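Local coordinates for vascular protein tyrosine phosphatase 1 (Rattus norvegicus, PDB 3I36), which probably catalyses the removal of phosphate from phosphotyrosine in target proteins, this chain being the catalytic domain of a receptor-type tyrosine phosphatase, at residues C146-R151 with W208-V213. Numbering follows the deposited sequence.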
loop_
_atom_site.group_PDB
_atom_site.type_symbol
_atom_site.label_atom_id
_atom_site.label_comp_id
_atom_site.label_asym_id
_atom_site.label_seq_id
_atom_site.Cartn_x
_atom_site.Cartn_y
_atom_site.Cartn_z
ATOM N N CYS A 146 2.148 3.386 14.393
ATOM C CA CYS A 146 3.562 3.101 14.571
ATOM C C CYS A 146 3.775 1.952 15.524
ATOM O O CYS A 146 4.726 1.192 15.387
ATOM C CB CYS A 146 4.278 4.328 15.112
ATOM S SG CYS A 146 4.377 5.624 13.901
ATOM N N VAL A 147 2.890 1.848 16.506
ATOM C CA VAL A 147 2.973 0.790 17.489
ATOM C C VAL A 147 1.618 0.119 17.600
ATOM O O VAL A 147 0.597 0.783 17.774
ATOM C CB VAL A 147 3.386 1.346 18.860
ATOM C CG1 VAL A 147 3.197 0.289 19.938
ATOM C CG2 VAL A 147 4.827 1.841 18.808
ATOM N N GLU A 148 1.610 -1.206 17.497
ATOM C CA GLU A 148 0.374 -1.974 17.586
ATOM C C GLU A 148 0.540 -3.180 18.505
ATOM O O GLU A 148 1.256 -4.128 18.178
ATOM C CB GLU A 148 -0.075 -2.430 16.196
ATOM C CG GLU A 148 -0.385 -1.290 15.239
ATOM C CD GLU A 148 -1.342 -1.699 14.137
ATOM O OE1 GLU A 148 -1.546 -2.916 13.947
ATOM O OE2 GLU A 148 -1.890 -0.802 13.461
ATOM N N GLN A 149 -0.052 -3.081 19.688
ATOM C CA GLN A 149 0.024 -4.147 20.678
ATOM C C GLN A 149 1.419 -4.120 21.175
ATOM O O GLN A 149 2.158 -5.028 21.118
ATOM C CB GLN A 149 -0.232 -5.438 20.012
ATOM C CG GLN A 149 0.436 -5.526 18.713
ATOM C CD GLN A 149 0.314 -6.881 18.152
ATOM O OE1 GLN A 149 -0.679 -7.216 17.502
ATOM N NE2 GLN A 149 1.285 -7.707 18.451
ATOM N N GLY A 150 1.784 -2.946 21.557
ATOM C CA GLY A 150 3.011 -2.738 22.305
ATOM C C GLY A 150 4.247 -3.064 21.492
ATOM O O GLY A 150 5.336 -3.236 22.041
ATOM N N ARG A 151 4.079 -3.149 20.176
ATOM C CA ARG A 151 5.188 -3.458 19.281
ATOM C C ARG A 151 5.314 -2.412 18.177
ATOM O O ARG A 151 4.314 -1.902 17.675
ATOM C CB ARG A 151 5.011 -4.849 18.669
ATOM N N TRP A 208 -7.324 0.807 11.754
ATOM C CA TRP A 208 -7.365 -0.602 11.430
ATOM C C TRP A 208 -7.235 -1.379 12.742
ATOM O O TRP A 208 -6.361 -1.077 13.552
ATOM C CB TRP A 208 -6.210 -0.956 10.508
ATOM C CG TRP A 208 -6.421 -2.231 9.792
ATOM C CD1 TRP A 208 -6.443 -3.478 10.334
ATOM C CD2 TRP A 208 -6.644 -2.393 8.389
ATOM N NE1 TRP A 208 -6.665 -4.413 9.350
ATOM C CE2 TRP A 208 -6.780 -3.772 8.146
ATOM C CE3 TRP A 208 -6.731 -1.505 7.309
ATOM C CZ2 TRP A 208 -7.018 -4.285 6.869
ATOM C CZ3 TRP A 208 -6.953 -2.013 6.048
ATOM C CH2 TRP A 208 -7.100 -3.390 5.837
ATOM N N PRO A 209 -8.093 -2.392 12.956
ATOM C CA PRO A 209 -8.057 -3.068 14.260
ATOM C C PRO A 209 -6.695 -3.714 14.494
ATOM O O PRO A 209 -6.026 -4.079 13.543
ATOM C CB PRO A 209 -9.145 -4.138 14.135
ATOM C CG PRO A 209 -10.041 -3.664 13.010
ATOM C CD PRO A 209 -9.116 -2.961 12.059
ATOM N N ASP A 210 -6.288 -3.842 15.750
ATOM C CA ASP A 210 -5.004 -4.449 16.059
ATOM C C ASP A 210 -4.980 -5.882 15.572
ATOM O O ASP A 210 -3.938 -6.399 15.192
ATOM C CB ASP A 210 -4.724 -4.379 17.558
ATOM C CG ASP A 210 -4.286 -2.998 17.996
ATOM O OD1 ASP A 210 -3.903 -2.195 17.119
ATOM O OD2 ASP A 210 -4.322 -2.713 19.210
ATOM N N HIS A 211 -6.144 -6.517 15.576
ATOM C CA HIS A 211 -6.281 -7.870 15.060
ATOM C C HIS A 211 -7.427 -7.922 14.069
ATOM O O HIS A 211 -8.471 -7.300 14.276
ATOM C CB HIS A 211 -6.539 -8.854 16.200
ATOM C CG HIS A 211 -5.464 -8.860 17.238
ATOM N ND1 HIS A 211 -5.520 -8.079 18.371
ATOM C CD2 HIS A 211 -4.294 -9.538 17.304
ATOM C CE1 HIS A 211 -4.435 -8.282 19.097
ATOM N NE2 HIS A 211 -3.676 -9.164 18.472
ATOM N N GLY A 212 -7.224 -8.667 12.993
ATOM C CA GLY A 212 -8.254 -8.855 11.998
ATOM C C GLY A 212 -8.488 -7.595 11.199
ATOM O O GLY A 212 -7.761 -6.610 11.327
ATOM N N VAL A 213 -9.521 -7.641 10.374
ATOM C CA VAL A 213 -9.843 -6.565 9.464
ATOM C C VAL A 213 -10.870 -5.647 10.094
ATOM O O VAL A 213 -11.505 -6.010 11.083
ATOM C CB VAL A 213 -10.422 -7.145 8.174
ATOM C CG1 VAL A 213 -9.360 -8.004 7.473
ATOM C CG2 VAL A 213 -11.672 -7.963 8.483
HETATM O O HOH W 1 -4.232 0.521 13.582
HETATM O O HOH W 2 -2.120 -0.449 20.044
#
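Asp210 OD1 stands over one face of the Glu148 carboxylate, almost directly above Glu148 CD at 4.0 Å, with the two carboxylate planes 49° apart. The same Asp210 OD1 lies beside the aliphatic part of the glutamate, 3.9 Å from Glu148 CB. At the margin, Gln149 OE1 approaches the His211 ring obliquely, 3.7 Å from His211 NE2; the amide and ring planes are inclined by 33°, but Gln149 is poorly ordered. One water lies 2.7 Å from both Glu148 OE2 and Trp208 O, while a second accepts a weak bond from Gln149 N (3.4 Å) and donates to Asp210 OD2 (3.3 Å). Beyond CG the Glu148 chain is extended (chi2 -156°), and its carboxylate is held in rotation by a salt bridge from OE1 to Arg250 NH1 and a hydrogen bond from Lys145 N to OE2. Arg250 also makes a cation-pi contact with Trp208, whose NE1 forms a weak bond to Gly212 O at 3.2 Å. This is the tyrosine phosphatase E loop, whose Glu148 holds the P-loop arginine Arg250 near Cys244, which probably forms the phosphocysteine intermediate, meeting the WPD loop, whose Asp210 probably contacts substrate and, as in other tyrosine phosphatases, probably acts as general acid.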